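Local coordinates for protein N-terminal acetyltransferase B complex subunit MDM20 (Candida albicans, PDB 5K04) that serves as the non-catalytic subunit of the NatB N-terminal acetyltransferase complex, probably supporting the catalytic subunit as it acetylates protein N-termini, at residues S686-N689 and Q690-N693; K677-A680 and K681-S685; L636-Y639 and L640-N643; V670-I673 and K674-L678. One frame throughout, in Å; residues are numbered along the deposited sequence.

Interaction 1: residues S686-N689 and Q690-N693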
loop_
_atom_site.group_PDB
_atom_site.type_symbol
_atom_site.label_atom_id
_atom_site.label_comp_id
_atom_site.label_asym_id
_atom_site.label_seq_id
_atom_site.Cartn_x
_atom_site.Cartn_y
_atom_site.Cartn_z
ATOM N N SER A 686 1.335 40.612 25.280
ATOM C CA SER A 686 1.796 40.408 26.652
ATOM C C SER A 686 1.526 38.975 27.118
ATOM O O SER A 686 2.363 38.365 27.796
ATOM C CB SER A 686 1.144 41.430 27.594
ATOM O OG SER A 686 -0.150 41.035 28.033
ATOM N N TYR A 687 0.375 38.406 26.744
ATOM C CA TYR A 687 0.069 37.062 27.227
ATOM C C TYR A 687 0.887 35.988 26.505
ATOM O O TYR A 687 1.204 34.955 27.109
ATOM C CB TYR A 687 -1.441 36.788 27.138
ATOM C CG TYR A 687 -2.086 37.162 25.824
ATOM C CD1 TYR A 687 -1.912 36.366 24.698
ATOM C CD2 TYR A 687 -2.878 38.298 25.711
ATOM C CE1 TYR A 687 -2.490 36.696 23.493
ATOM C CE2 TYR A 687 -3.467 38.640 24.507
ATOM C CZ TYR A 687 -3.270 37.827 23.394
ATOM O OH TYR A 687 -3.836 38.133 22.176
ATOM N N MET A 688 1.272 36.211 25.240
ATOM C CA MET A 688 2.180 35.267 24.586
ATOM C C MET A 688 3.586 35.341 25.178
ATOM O O MET A 688 4.242 34.307 25.366
ATOM C CB MET A 688 2.227 35.520 23.082
ATOM C CG MET A 688 0.942 35.168 22.359
ATOM S SD MET A 688 0.364 33.517 22.687
ATOM C CE MET A 688 1.721 32.685 21.948
ATOM N N ASN A 689 4.069 36.555 25.474
ATOM C CA ASN A 689 5.367 36.685 26.129
ATOM C C ASN A 689 5.367 36.016 27.494
ATOM O O ASN A 689 6.404 35.519 27.943
ATOM C CB ASN A 689 5.756 38.151 26.259
ATOM C CG ASN A 689 6.133 38.763 24.933
ATOM O OD1 ASN A 689 6.654 38.080 24.049
ATOM N ND2 ASN A 689 5.860 40.060 24.776
ATOM N N GLN A 690 4.214 35.971 28.160
ATOM C CA GLN A 690 4.140 35.273 29.435
ATOM C C GLN A 690 4.169 33.760 29.239
ATOM O O GLN A 690 4.760 33.036 30.052
ATOM C CB GLN A 690 2.891 35.717 30.196
ATOM C CG GLN A 690 2.677 35.030 31.537
ATOM C CD GLN A 690 3.856 35.165 32.477
ATOM O OE1 GLN A 690 4.686 36.066 32.337
ATOM N NE2 GLN A 690 3.932 34.263 33.450
ATOM N N LEU A 691 3.553 33.259 28.159
ATOM C CA LEU A 691 3.672 31.834 27.861
ATOM C C LEU A 691 5.106 31.475 27.492
ATOM O O LEU A 691 5.617 30.429 27.910
ATOM C CB LEU A 691 2.718 31.430 26.738
ATOM C CG LEU A 691 1.230 31.702 26.944
ATOM C CD1 LEU A 691 0.401 31.136 25.776
ATOM C CD2 LEU A 691 0.778 31.147 28.283
ATOM N N VAL A 692 5.773 32.334 26.709
ATOM C CA VAL A 692 7.195 32.128 26.438
ATOM C C VAL A 692 7.973 32.083 27.745
ATOM O O VAL A 692 8.882 31.261 27.918
ATOM C CB VAL A 692 7.727 33.220 25.488
ATOM C CG1 VAL A 692 9.254 33.177 25.403
ATOM C CG2 VAL A 692 7.118 33.057 24.102
ATOM N N ASN A 693 7.598 32.940 28.701
ATOM C CA ASN A 693 8.262 32.940 30.001
ATOM C C ASN A 693 7.965 31.667 30.780
ATOM O O ASN A 693 8.853 31.116 31.441
ATOM C CB ASN A 693 7.842 34.164 30.817
ATOM C CG ASN A 693 8.595 35.422 30.412
ATOM O OD1 ASN A 693 9.735 35.367 29.928
ATOM N ND2 ASN A 693 7.955 36.574 30.614
#
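Met688 and Leu691 meet one turn apart on the short alpha-helix 686-695, part of the all-helical fold of this subunit, whose family belongs to the TPR clan. The sulfur SD of Met688 lies 3.9 Å from the methyl CD1 of Leu691, and the two chains cross at a slant. The first two torsions of Met688, chi1 (-69°) and chi2 (-53°), carry SD to Leu691, and a further bend at chi3 turns CE toward helix 661-682; both residues are buried, as suits their apolar side chains.

The next layer is the backbone. Val692 N gives Met688 O the straightest of the four i to i+4 bonds, 2.8 Å long with an angle of 168° at the hydrogen, while Leu691 N bonds to Tyr687 O at 3.1 Å. Gln690 N to Ser686 O and Asn693 N to Asn689 O complete the ladder. Branched Val692 lays its CG2 against the same carbonyl it bonds to, 3.4 Å from Met688 O, and Leu691 CG comes close to Tyr687 O.

Further out, Met688 packs on Leu620 and Thr624 of helix 608-625, Leu691 on Tyr637 and Leu640 of helix 630-643, and both on helix 661-682, so the pair lies where the short helix meets three others. Ser685 OG caps the first turn by accepting a bond from Met688 N. The polar Ser686, Asn689 and Asn693 suit the exposed side of the helix. There the amide of Asn693 curls back beside the previous turn, its CG 3.3 Å from Asn689 O.

Interaction 2: residues K677-A680 and K681-S685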
loop_
_atom_site.group_PDB
_atom_site.type_symbol
_atom_site.label_atom_id
_atom_site.label_comp_id
_atom_site.label_asym_id
_atom_site.label_seq_id
_atom_site.Cartn_x
_atom_site.Cartn_y
_atom_site.Cartn_z
ATOM N N LYS A 677 6.663 29.556 20.623
ATOM C CA LYS A 677 7.661 30.583 20.337
ATOM C C LYS A 677 7.459 31.177 18.952
ATOM O O LYS A 677 7.614 32.388 18.765
ATOM C CB LYS A 677 9.069 30.005 20.486
ATOM C CG LYS A 677 9.376 29.628 21.930
ATOM C CD LYS A 677 10.748 29.004 22.119
ATOM C CE LYS A 677 11.007 28.790 23.600
ATOM N NZ LYS A 677 12.345 28.194 23.858
ATOM N N LEU A 678 7.099 30.345 17.973
ATOM C CA LEU A 678 6.845 30.857 16.631
ATOM C C LEU A 678 5.698 31.865 16.646
ATOM O O LEU A 678 5.810 32.968 16.091
ATOM C CB LEU A 678 6.562 29.688 15.689
ATOM C CG LEU A 678 6.425 29.897 14.178
ATOM C CD1 LEU A 678 6.633 28.594 13.463
ATOM C CD2 LEU A 678 5.056 30.419 13.844
ATOM N N LEU A 679 4.590 31.507 17.299
ATOM C CA LEU A 679 3.437 32.398 17.352
ATOM C C LEU A 679 3.727 33.650 18.172
ATOM O O LEU A 679 3.235 34.736 17.840
ATOM C CB LEU A 679 2.235 31.648 17.914
ATOM C CG LEU A 679 1.700 30.589 16.943
ATOM C CD1 LEU A 679 0.693 29.684 17.615
ATOM C CD2 LEU A 679 1.078 31.271 15.722
ATOM N N ALA A 680 4.520 33.526 19.240
ATOM C CA ALA A 680 4.896 34.706 20.013
ATOM C C ALA A 680 5.604 35.740 19.142
ATOM O O ALA A 680 5.412 36.949 19.323
ATOM C CB ALA A 680 5.783 34.303 21.182
ATOM N N LYS A 681 6.423 35.284 18.191
ATOM C CA LYS A 681 7.048 36.186 17.229
ATOM C C LYS A 681 6.015 36.772 16.271
ATOM O O LYS A 681 5.858 37.993 16.177
ATOM C CB LYS A 681 8.127 35.440 16.442
ATOM C CG LYS A 681 9.253 34.829 17.266
ATOM C CD LYS A 681 10.125 33.938 16.379
ATOM C CE LYS A 681 11.065 33.045 17.185
ATOM N NZ LYS A 681 11.657 31.959 16.337
ATOM N N ARG A 682 5.303 35.902 15.541
ATOM C CA ARG A 682 4.368 36.350 14.507
ATOM C C ARG A 682 3.216 37.165 15.078
ATOM O O ARG A 682 2.658 38.013 14.372
ATOM C CB ARG A 682 3.807 35.151 13.737
ATOM C CG ARG A 682 4.677 34.636 12.613
ATOM C CD ARG A 682 4.090 33.344 12.023
ATOM N NE ARG A 682 2.772 33.515 11.395
ATOM C CZ ARG A 682 2.544 33.361 10.091
ATOM N NH1 ARG A 682 3.553 33.032 9.289
ATOM N NH2 ARG A 682 1.321 33.534 9.591
ATOM N N HIS A 683 2.834 36.927 16.334
ATOM C CA HIS A 683 1.679 37.594 16.944
ATOM C C HIS A 683 2.016 38.032 18.366
ATOM O O HIS A 683 1.508 37.480 19.349
ATOM C CB HIS A 683 0.450 36.682 16.904
ATOM C CG HIS A 683 0.110 36.197 15.526
ATOM N ND1 HIS A 683 0.451 34.941 15.073
ATOM C CD2 HIS A 683 -0.512 36.810 14.490
ATOM C CE1 HIS A 683 0.040 34.795 13.825
ATOM N NE2 HIS A 683 -0.548 35.915 13.447
ATOM N N PRO A 684 2.840 39.075 18.504
ATOM C CA PRO A 684 3.338 39.464 19.829
ATOM C C PRO A 684 2.234 40.053 20.684
ATOM O O PRO A 684 1.496 40.937 20.249
ATOM C CB PRO A 684 4.414 40.516 19.521
ATOM C CG PRO A 684 4.555 40.543 18.032
ATOM C CD PRO A 684 3.281 40.010 17.460
ATOM N N SER A 685 2.161 39.576 21.922
ATOM C CA SER A 685 1.244 40.101 22.918
ATOM C C SER A 685 1.870 39.898 24.285
ATOM O O SER A 685 2.800 39.103 24.444
ATOM C CB SER A 685 -0.117 39.404 22.852
ATOM O OG SER A 685 0.037 38.035 23.165
#
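CG of Leu678 stands anti to the backbone N (chi1 -173°), whereas Arg682, one turn later, holds its CG beside the N (chi1 -83°) and runs extended through chi2. These settings lay the two chains side by side, pointing the same way, and bring Leu678 CD2 within 3.6 Å of Arg682 CD. The aliphatic part of the arginine thus rests on leucine, while a bend at chi3 turns its charged end aside, on the way to a salt bridge between NH2 and Asp587; Phe585 touches both side chains. A long residue with an apolar stem and a polar tip suits this surface position.

Leu679 and His683 form a second pair, crossing at an angle. Leu679 CD2 comes to the edge of the imidazole, near the ring plane, 3.8 Å from His683 ND1. That nitrogen is buried with no partner in the model, so leucine gives it cover but no bond. Leu679 itself is buried against Leu620, Leu621 and Thr624 of helix 608-625.

In the backbone, Arg682 N bonds to Leu678 O at 3.0 Å. The final bond, from His683 N to Leu679 O, is short at 2.7 Å. His683 is the first residue to leave helical geometry, and Pro684, which has no N-H to continue the ladder, instead places its CA 3.3 Å from Ala680 O in a CH...O contact. Ser685 OG then caps Met688 N. This is a short connection between consecutive helices, with a proline just after the first and a serine N-cap on the second, as is common in all-helical folds.

Interaction 3: residues L636-Y639 and L640-N643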
loop_
_atom_site.group_PDB
_atom_site.type_symbol
_atom_site.label_atom_id
_atom_site.label_comp_id
_atom_site.label_asym_id
_atom_site.label_seq_id
_atom_site.Cartn_x
_atom_site.Cartn_y
_atom_site.Cartn_z
ATOM N N LEU A 636 -9.504 31.587 27.426
ATOM C CA LEU A 636 -8.614 30.636 26.763
ATOM C C LEU A 636 -7.174 30.778 27.254
ATOM O O LEU A 636 -6.461 29.779 27.420
ATOM C CB LEU A 636 -8.699 30.834 25.253
ATOM C CG LEU A 636 -10.106 30.548 24.721
ATOM C CD1 LEU A 636 -10.252 30.939 23.266
ATOM C CD2 LEU A 636 -10.441 29.074 24.936
ATOM N N TYR A 637 -6.732 32.012 27.515
ATOM C CA TYR A 637 -5.345 32.203 27.916
ATOM C C TYR A 637 -5.104 31.773 29.359
ATOM O O TYR A 637 -4.016 31.272 29.677
ATOM C CB TYR A 637 -4.932 33.658 27.703
ATOM C CG TYR A 637 -3.747 34.068 28.535
ATOM C CD1 TYR A 637 -2.481 33.581 28.248
ATOM C CD2 TYR A 637 -3.898 34.922 29.626
ATOM C CE1 TYR A 637 -1.396 33.932 29.012
ATOM C CE2 TYR A 637 -2.804 35.288 30.404
ATOM C CZ TYR A 637 -1.555 34.790 30.080
ATOM O OH TYR A 637 -0.445 35.123 30.807
ATOM N N ASN A 638 -6.101 31.966 30.238
ATOM C CA ASN A 638 -5.972 31.534 31.628
ATOM C C ASN A 638 -5.746 30.027 31.719
ATOM O O ASN A 638 -4.955 29.559 32.547
ATOM C CB ASN A 638 -7.218 31.925 32.435
ATOM C CG ASN A 638 -7.177 33.372 32.960
ATOM O OD1 ASN A 638 -6.138 34.039 32.957
ATOM N ND2 ASN A 638 -8.323 33.848 33.422
ATOM N N TYR A 639 -6.425 29.249 30.867
ATOM C CA TYR A 639 -6.231 27.804 30.899
ATOM C C TYR A 639 -4.806 27.429 30.505
ATOM O O TYR A 639 -4.210 26.524 31.102
ATOM C CB TYR A 639 -7.253 27.114 29.999
ATOM C CG TYR A 639 -7.275 25.608 30.197
ATOM C CD1 TYR A 639 -6.438 24.769 29.458
ATOM C CD2 TYR A 639 -8.140 25.022 31.119
ATOM C CE1 TYR A 639 -6.461 23.388 29.642
ATOM C CE2 TYR A 639 -8.172 23.649 31.312
ATOM C CZ TYR A 639 -7.330 22.834 30.578
ATOM O OH TYR A 639 -7.367 21.470 30.768
ATOM N N LEU A 640 -4.236 28.120 29.509
ATOM C CA LEU A 640 -2.826 27.911 29.168
ATOM C C LEU A 640 -1.921 28.286 30.339
ATOM O O LEU A 640 -0.955 27.581 30.642
ATOM C CB LEU A 640 -2.452 28.726 27.926
ATOM C CG LEU A 640 -3.040 28.286 26.574
ATOM C CD1 LEU A 640 -3.186 29.475 25.627
ATOM C CD2 LEU A 640 -2.168 27.226 25.917
ATOM N N GLN A 641 -2.246 29.381 31.028
ATOM C CA GLN A 641 -1.409 29.852 32.125
ATOM C C GLN A 641 -1.390 28.856 33.283
ATOM O O GLN A 641 -0.338 28.605 33.881
ATOM C CB GLN A 641 -1.910 31.226 32.581
ATOM C CG GLN A 641 -1.149 31.850 33.739
ATOM C CD GLN A 641 -1.339 33.363 33.817
ATOM O OE1 GLN A 641 -2.292 33.915 33.261
ATOM N NE2 GLN A 641 -0.421 34.036 34.498
ATOM N N LYS A 642 -2.546 28.271 33.609
ATOM C CA LYS A 642 -2.624 27.366 34.747
ATOM C C LYS A 642 -1.881 26.057 34.483
ATOM O O LYS A 642 -1.376 25.435 35.424
ATOM C CB LYS A 642 -4.091 27.085 35.075
ATOM C CG LYS A 642 -4.576 27.644 36.402
ATOM C CD LYS A 642 -4.760 29.170 36.392
ATOM C CE LYS A 642 -5.191 29.688 37.775
ATOM N NZ LYS A 642 -5.225 31.184 37.874
ATOM N N ASN A 643 -1.790 25.632 33.216
ATOM C CA ASN A 643 -1.350 24.286 32.878
ATOM C C ASN A 643 -0.006 24.217 32.159
ATOM O O ASN A 643 0.533 23.116 32.002
ATOM C CB ASN A 643 -2.428 23.600 32.027
ATOM C CG ASN A 643 -3.675 23.232 32.846
ATOM O OD1 ASN A 643 -3.597 22.502 33.839
ATOM N ND2 ASN A 643 -4.827 23.763 32.436
#
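Tyr639 and Asn643 meet through both ring and backbone, near the end of helix 630-643. Asn643 ND2 sits 3.2 Å above the plane of the Tyr639 ring, over its centre, with ring and amide planes 54° apart. The same nitrogen donates to Tyr639 O at 3.1 Å, the acceptor lying 29° out of the amide plane. With its CG anti to the backbone N (chi1 -169°), the tyrosine swings its ring along the helix to where the amide can reach it. Lys615 makes a cation-pi contact with this ring.

A second ring and amide meet at Tyr637 and Gln641. Gln641 OE1 comes obliquely to within 3.2 Å of Tyr637 CE2, and the tyrosine is buried against Ile623, Gln690 and Leu691.

Among the backbone bonds, Gln641 N to Tyr637 O and Lys642 N to Asn638 O are both 2.9 Å. The links from Leu640 N to Leu636 O and from Asn643 N to Tyr639 O are weak.

At the closing turn, therefore, the carbonyl of Tyr639 takes a side-chain donor as well as its weak main-chain one. A short amide such as asparagine suits that task: it spends an N-H on the carbonyl while packing on the ring, whose electron-rich face probably favours the lysine charge.

Interaction 4: residues V670-I673 and K674-L678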
loop_
_atom_site.group_PDB
_atom_site.type_symbol
_atom_site.label_atom_id
_atom_site.label_comp_id
_atom_site.label_asym_id
_atom_site.label_seq_id
_atom_site.Cartn_x
_atom_site.Cartn_y
_atom_site.Cartn_z
ATOM N N VAL A 670 7.829 19.261 23.168
ATOM C CA VAL A 670 8.886 20.110 22.605
ATOM C C VAL A 670 8.361 20.857 21.390
ATOM O O VAL A 670 8.592 22.063 21.234
ATOM C CB VAL A 670 10.136 19.276 22.243
ATOM C CG1 VAL A 670 11.112 20.105 21.431
ATOM C CG2 VAL A 670 10.844 18.778 23.470
ATOM N N GLU A 671 7.642 20.138 20.512
ATOM C CA GLU A 671 7.080 20.738 19.310
ATOM C C GLU A 671 6.081 21.830 19.671
ATOM O O GLU A 671 6.069 22.910 19.061
ATOM C CB GLU A 671 6.427 19.647 18.456
ATOM C CG GLU A 671 5.634 20.122 17.245
ATOM C CD GLU A 671 4.899 18.973 16.525
ATOM O OE1 GLU A 671 4.338 18.089 17.204
ATOM O OE2 GLU A 671 4.882 18.969 15.272
ATOM N N PHE A 672 5.247 21.567 20.682
ATOM C CA PHE A 672 4.268 22.555 21.122
ATOM C C PHE A 672 4.950 23.833 21.607
ATOM O O PHE A 672 4.463 24.940 21.354
ATOM C CB PHE A 672 3.385 21.956 22.216
ATOM C CG PHE A 672 2.509 22.967 22.913
ATOM C CD1 PHE A 672 2.972 23.667 24.033
ATOM C CD2 PHE A 672 1.221 23.215 22.460
ATOM C CE1 PHE A 672 2.167 24.592 24.678
ATOM C CE2 PHE A 672 0.409 24.146 23.101
ATOM C CZ PHE A 672 0.885 24.837 24.209
ATOM N N ILE A 673 6.075 23.700 22.310
ATOM C CA ILE A 673 6.775 24.883 22.809
ATOM C C ILE A 673 7.430 25.637 21.661
ATOM O O ILE A 673 7.462 26.872 21.654
ATOM C CB ILE A 673 7.798 24.475 23.879
ATOM C CG1 ILE A 673 7.073 23.891 25.082
ATOM C CG2 ILE A 673 8.637 25.672 24.306
ATOM C CD1 ILE A 673 7.992 23.164 26.002
ATOM N N LYS A 674 7.961 24.908 20.673
ATOM C CA LYS A 674 8.497 25.574 19.492
ATOM C C LYS A 674 7.417 26.399 18.798
ATOM O O LYS A 674 7.678 27.512 18.330
ATOM C CB LYS A 674 9.088 24.547 18.518
ATOM C CG LYS A 674 10.267 23.737 19.037
ATOM C CD LYS A 674 11.471 24.603 19.322
ATOM C CE LYS A 674 12.662 23.747 19.709
ATOM N NZ LYS A 674 13.872 24.586 19.966
ATOM N N ILE A 675 6.196 25.861 18.726
ATOM C CA ILE A 675 5.088 26.564 18.087
ATOM C C ILE A 675 4.644 27.761 18.933
ATOM O O ILE A 675 4.321 28.832 18.400
ATOM C CB ILE A 675 3.947 25.564 17.818
ATOM C CG1 ILE A 675 4.393 24.548 16.760
ATOM C CG2 ILE A 675 2.649 26.252 17.384
ATOM C CD1 ILE A 675 3.429 23.389 16.593
ATOM N N VAL A 676 4.646 27.611 20.263
ATOM C CA VAL A 676 4.414 28.758 21.142
ATOM C C VAL A 676 5.379 29.892 20.800
ATOM O O VAL A 676 4.985 31.060 20.685
ATOM C CB VAL A 676 4.542 28.340 22.620
ATOM C CG1 VAL A 676 4.696 29.566 23.514
ATOM C CG2 VAL A 676 3.339 27.506 23.063
ATOM N N LYS A 677 6.663 29.556 20.623
ATOM C CA LYS A 677 7.661 30.583 20.337
ATOM C C LYS A 677 7.459 31.177 18.952
ATOM O O LYS A 677 7.614 32.388 18.765
ATOM C CB LYS A 677 9.069 30.005 20.486
ATOM C CG LYS A 677 9.376 29.628 21.930
ATOM C CD LYS A 677 10.748 29.004 22.119
ATOM C CE LYS A 677 11.007 28.790 23.600
ATOM N NZ LYS A 677 12.345 28.194 23.858
ATOM N N LEU A 678 7.099 30.345 17.973
ATOM C CA LEU A 678 6.845 30.857 16.631
ATOM C C LEU A 678 5.698 31.865 16.646
ATOM O O LEU A 678 5.810 32.968 16.091
ATOM C CB LEU A 678 6.562 29.688 15.689
ATOM C CG LEU A 678 6.425 29.897 14.178
ATOM C CD1 LEU A 678 6.633 28.594 13.463
ATOM C CD2 LEU A 678 5.056 30.419 13.844
#
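Phe672 turns a face of its ring to Val676, one turn further along helix 661-682. The methyl CG2 of Val676 makes a CH-pi contact, 4.0 Å from the ring centroid of Phe672 and 30° off the ring normal. It leans toward one side of the ring, approaching Phe672 CE1 at 3.5 Å. With CG anti to the backbone N (chi1 169°), Phe672 carries its ring toward the following turn, and the branched valine offers a methyl without needing a long chain. Tyr617 of helix 608-625 stacks edge-to-face with the same phenylalanine.

Glu671 and Ile675 instead run side by side in one direction, Glu671 CG lying 4.0 Å from Ile675 CD1. Only the glutamate's stem takes part here: its buried carboxylate is satisfied by a salt bridge to Lys577 and hydrogen bonds to Tyr581 and Gln517. Ile675 packs among Tyr617, Val580, Tyr581 and Val584.

Ile673 and Lys677 likewise point the same way, with Lys677 CE 4.0 Å from Ile673 CG2, so that the extended lysine lends its CE methylene to the isoleucine. Behind all three pairs stand regular i to i+4 bonds, such as Val676 N to Phe672 O at 2.9 Å.

Ile673 also meets the C-terminal Leu750. The result is an amphipathic helix, its apolar side packed against helices 571-584 and 608-625 and its lysines partly exposed: the helix-on-helix packing of all-helical folds, consistent with the family's place in the TPR clan.

Overall arrangement
Interactions 4 and 2 follow each other on helix 661-682, overlapping at Lys677 and Leu678. Interaction 4 is the buried core part, rich in apolar packing, whereas interaction 2 is at the surface, where the helix ends and charged or polar groups take over. Interaction 1, on the next helix, is partly buried and joins the others: its Val692 CG2 touches Ala680 CB of interaction 2 at 3.4 Å, and Leu691 packs on both Val676 of interaction 4 and Tyr637 of interaction 3. Interaction 3, also partly buried, is the one dominated by rings and amides; it barely meets interaction 4 and does not touch interaction 2.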